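PDB 3ESL: spindle assembly checkpoint serine/threonine-protein kinase BUB1 from Saccharomyces cerevisiae, which takes part in spindle assembly checkpoint signalling, which delays anaphase until chromosomes are bioriented on the spindle, and phosphorylates BUB3 and itself. Local coordinates for residues 84-87 with 88-92. Residues are numbered along the deposited sequence; the frame is centred on the assembly and turned at random.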
ATOM      1  N   ILE A  84       1.566   0.477   0.424  0.50 18.31           N
ATOM      2  CA  ILE A  84       1.615   1.945   0.387  0.50 19.96           C
ATOM      3  C   ILE A  84       2.841   2.461  -0.387  0.50 19.90           C
ATOM      4  O   ILE A  84       2.739   3.458  -1.108  0.50 20.74           O
ATOM      5  CB  ILE A  84       1.460   2.566   1.803  0.50 20.67           C
ATOM      6  CG1 ILE A  84       0.114   2.145   2.395  0.50 22.53           C
ATOM      7  CG2 ILE A  84       1.570   4.103   1.756  0.50 19.10           C
ATOM      8  CD1 ILE A  84      -0.028   2.400   3.872  0.50 23.15           C
ATOM      9  N   TRP A  85       3.975   1.766  -0.277  1.00 20.17           N
ATOM     10  CA  TRP A  85       5.152   2.110  -1.086  1.00 21.65           C
ATOM     11  C   TRP A  85       4.847   1.927  -2.562  1.00 21.45           C
ATOM     12  O   TRP A  85       5.210   2.760  -3.384  1.00 22.15           O
ATOM     13  CB  TRP A  85       6.376   1.296  -0.678  1.00 27.78           C
ATOM     14  CG  TRP A  85       7.161   1.976   0.427  1.00 30.42           C
ATOM     15  CD1 TRP A  85       7.213   1.615   1.739  1.00 33.50           C
ATOM     16  CD2 TRP A  85       7.990   3.146   0.297  1.00 35.37           C
ATOM     17  NE1 TRP A  85       8.028   2.480   2.443  1.00 33.46           N
ATOM     18  CE2 TRP A  85       8.517   3.429   1.580  1.00 35.09           C
ATOM     19  CE3 TRP A  85       8.344   3.975  -0.779  1.00 36.17           C
ATOM     20  CZ2 TRP A  85       9.380   4.511   1.818  1.00 36.02           C
ATOM     21  CZ3 TRP A  85       9.206   5.054  -0.542  1.00 35.25           C
ATOM     22  CH2 TRP A  85       9.713   5.304   0.745  1.00 33.35           C
ATOM     23  N   TYR A  86       4.139   0.846  -2.883  1.00 19.26           N
ATOM     24  CA  TYR A  86       3.774   0.592  -4.274  1.00 19.61           C
ATOM     25  C   TYR A  86       2.921   1.716  -4.847  1.00 21.26           C
ATOM     26  O   TYR A  86       3.201   2.236  -5.928  1.00 21.47           O
ATOM     27  CB  TYR A  86       3.074  -0.759  -4.470  1.00 19.15           C
ATOM     28  CG  TYR A  86       2.898  -1.071  -5.941  1.00 21.34           C
ATOM     29  CD1 TYR A  86       3.891  -1.756  -6.645  1.00 22.28           C
ATOM     30  CD2 TYR A  86       1.787  -0.619  -6.644  1.00 23.30           C
ATOM     31  CE1 TYR A  86       3.768  -2.005  -8.001  1.00 20.74           C
ATOM     32  CE2 TYR A  86       1.659  -0.865  -8.010  1.00 20.79           C
ATOM     33  CZ  TYR A  86       2.633  -1.570  -8.668  1.00 21.70           C
ATOM     34  OH  TYR A  86       2.491  -1.807 -10.003  1.00 24.62           O
ATOM     35  N   ILE A  87       1.868   2.072  -4.126  1.00 18.57           N
ATOM     36  CA  ILE A  87       0.972   3.136  -4.557  1.00 20.46           C
ATOM     37  C   ILE A  87       1.755   4.437  -4.756  1.00 21.86           C
ATOM     38  O   ILE A  87       1.604   5.099  -5.778  1.00 23.30           O
ATOM     39  CB  ILE A  87      -0.181   3.315  -3.546  1.00 19.50           C
ATOM     40  CG1 ILE A  87      -1.081   2.064  -3.524  1.00 19.66           C
ATOM     41  CG2 ILE A  87      -1.018   4.574  -3.852  1.00 22.89           C
ATOM     42  CD1 ILE A  87      -1.926   1.959  -2.246  1.00 21.68           C
ATOM     43  N   ASN A  88       2.605   4.772  -3.788  1.00 21.17           N
ATOM     44  CA  ASN A  88       3.351   6.045  -3.823  1.00 24.47           C
ATOM     45  C   ASN A  88       4.403   6.111  -4.935  1.00 26.36           C
ATOM     46  O   ASN A  88       4.592   7.160  -5.560  1.00 27.81           O
ATOM     47  CB  ASN A  88       4.028   6.312  -2.473  1.00 27.64           C
ATOM     48  CG  ASN A  88       3.041   6.589  -1.343  1.00 35.43           C
ATOM     49  OD1 ASN A  88       1.889   6.948  -1.563  1.00 41.39           O
ATOM     50  ND2 ASN A  88       3.515   6.431  -0.110  1.00 39.68           N
ATOM     51  N   LEU A  89       5.102   5.004  -5.165  1.00 23.29           N
ATOM     52  CA  LEU A  89       6.166   4.954  -6.165  1.00 24.30           C
ATOM     53  C   LEU A  89       5.638   4.841  -7.591  1.00 28.37           C
ATOM     54  O   LEU A  89       6.186   5.461  -8.513  1.00 28.25           O
ATOM     55  CB  LEU A  89       7.099   3.782  -5.890  1.00 25.54           C
ATOM     56  CG  LEU A  89       7.983   3.877  -4.649  1.00 26.63           C
ATOM     57  CD1 LEU A  89       8.683   2.547  -4.479  1.00 30.36           C
ATOM     58  CD2 LEU A  89       8.999   5.022  -4.780  1.00 31.64           C
ATOM     59  N   PHE A  90       4.575   4.059  -7.769  1.00 25.15           N
ATOM     60  CA  PHE A  90       4.171   3.635  -9.109  1.00 26.10           C
ATOM     61  C   PHE A  90       2.799   4.113  -9.586  1.00 27.89           C
ATOM     62  O   PHE A  90       2.545   4.156 -10.796  1.00 29.07           O
ATOM     63  CB  PHE A  90       4.317   2.115  -9.250  1.00 26.35           C
ATOM     64  CG  PHE A  90       5.723   1.631  -9.045  1.00 28.56           C
ATOM     65  CD1 PHE A  90       6.733   1.979  -9.943  1.00 29.42           C
ATOM     66  CD2 PHE A  90       6.048   0.849  -7.948  1.00 26.37           C
ATOM     67  CE1 PHE A  90       8.045   1.549  -9.753  1.00 28.22           C
ATOM     68  CE2 PHE A  90       7.358   0.411  -7.752  1.00 27.02           C
ATOM     69  CZ  PHE A  90       8.355   0.758  -8.657  1.00 29.96           C
ATOM     70  N   LEU A  91       1.934   4.511  -8.657  1.00 25.43           N
ATOM     71  CA  LEU A  91       0.577   4.926  -9.015  1.00 25.88           C
ATOM     72  C   LEU A  91       0.269   6.395  -8.706  1.00 28.40           C
ATOM     73  O   LEU A  91      -0.891   6.814  -8.775  1.00 29.88           O
ATOM     74  CB  LEU A  91      -0.447   4.005  -8.330  1.00 24.34           C
ATOM     75  CG  LEU A  91      -0.318   2.501  -8.589  1.00 25.34           C
ATOM     76  CD1 LEU A  91      -1.398   1.712  -7.836  1.00 25.32           C
ATOM     77  CD2 LEU A  91      -0.354   2.208 -10.084  1.00 25.47           C
ATOM     78  N   SER A  92       1.303   7.175  -8.396  1.00 30.85           N
ATOM     79  CA  SER A  92       1.131   8.540  -7.896  1.00 33.78           C
ATOM     80  C   SER A  92       0.424   9.486  -8.877  1.00 36.26           C
ATOM     81  O   SER A  92      -0.237  10.438  -8.456  1.00 37.62           O
ATOM     82  CB  SER A  92       2.478   9.136  -7.442  1.00 34.27           C
ATOM     83  OG  SER A  92       3.394   9.220  -8.525  1.00 36.79           O
TER
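The C-terminal end of helix 77-90 is packed by Tyr-86 against Phe-90 and Leu-91, one turn further along the chain. CG of Tyr-86 stands anti to the backbone N (chi1 -172°), which leans the ring along the helix toward both partners. CB of Phe-90 makes a CH-pi contact over one face of the tyrosine ring, 4.2 Å from its centroid. The two rings meet obliquely, and CD2 of Phe-90 comes within 3.6 Å of CD1 of Tyr-86. On the CD2/CE2 side of the tyrosine ring, CE2 of Tyr-86 lies 3.9 Å from CG of Leu-91. The phenol OH is hydrogen-bonded to Glu-61 and Arg-57 of helix 49-67, and Phe-194 stacks on the ring. A leucine in place of Tyr-86 would probably leave Glu-61 and Arg-57 without their shared hydroxyl partner and take the aromatic face from Phe-90 CB.

One residue earlier, the pair Trp-85 and Leu-89 repeats the i to i+4 spacing: CG of Leu-89 sits at the edge of the indole, 3.9 Å from CE3 of Trp-85. A buffer molecule, probably from the crystallisation liquor, lies beside this indole.

The backbone bonds Phe-90 N to Tyr-86 O (2.9 Å) and Leu-91 N to Ile-87 O (3.0 Å) hold the last turn. Leu-91 is the first residue to leave helical geometry. Ile-87 and Leu-91 also touch Ser-98 and Thr-101 of helix 95-108. Such i to i+4 and i to i+5 packing is typical of the last turn of a helix, here in the TPR-type all-helical N-terminal domain of BUB1.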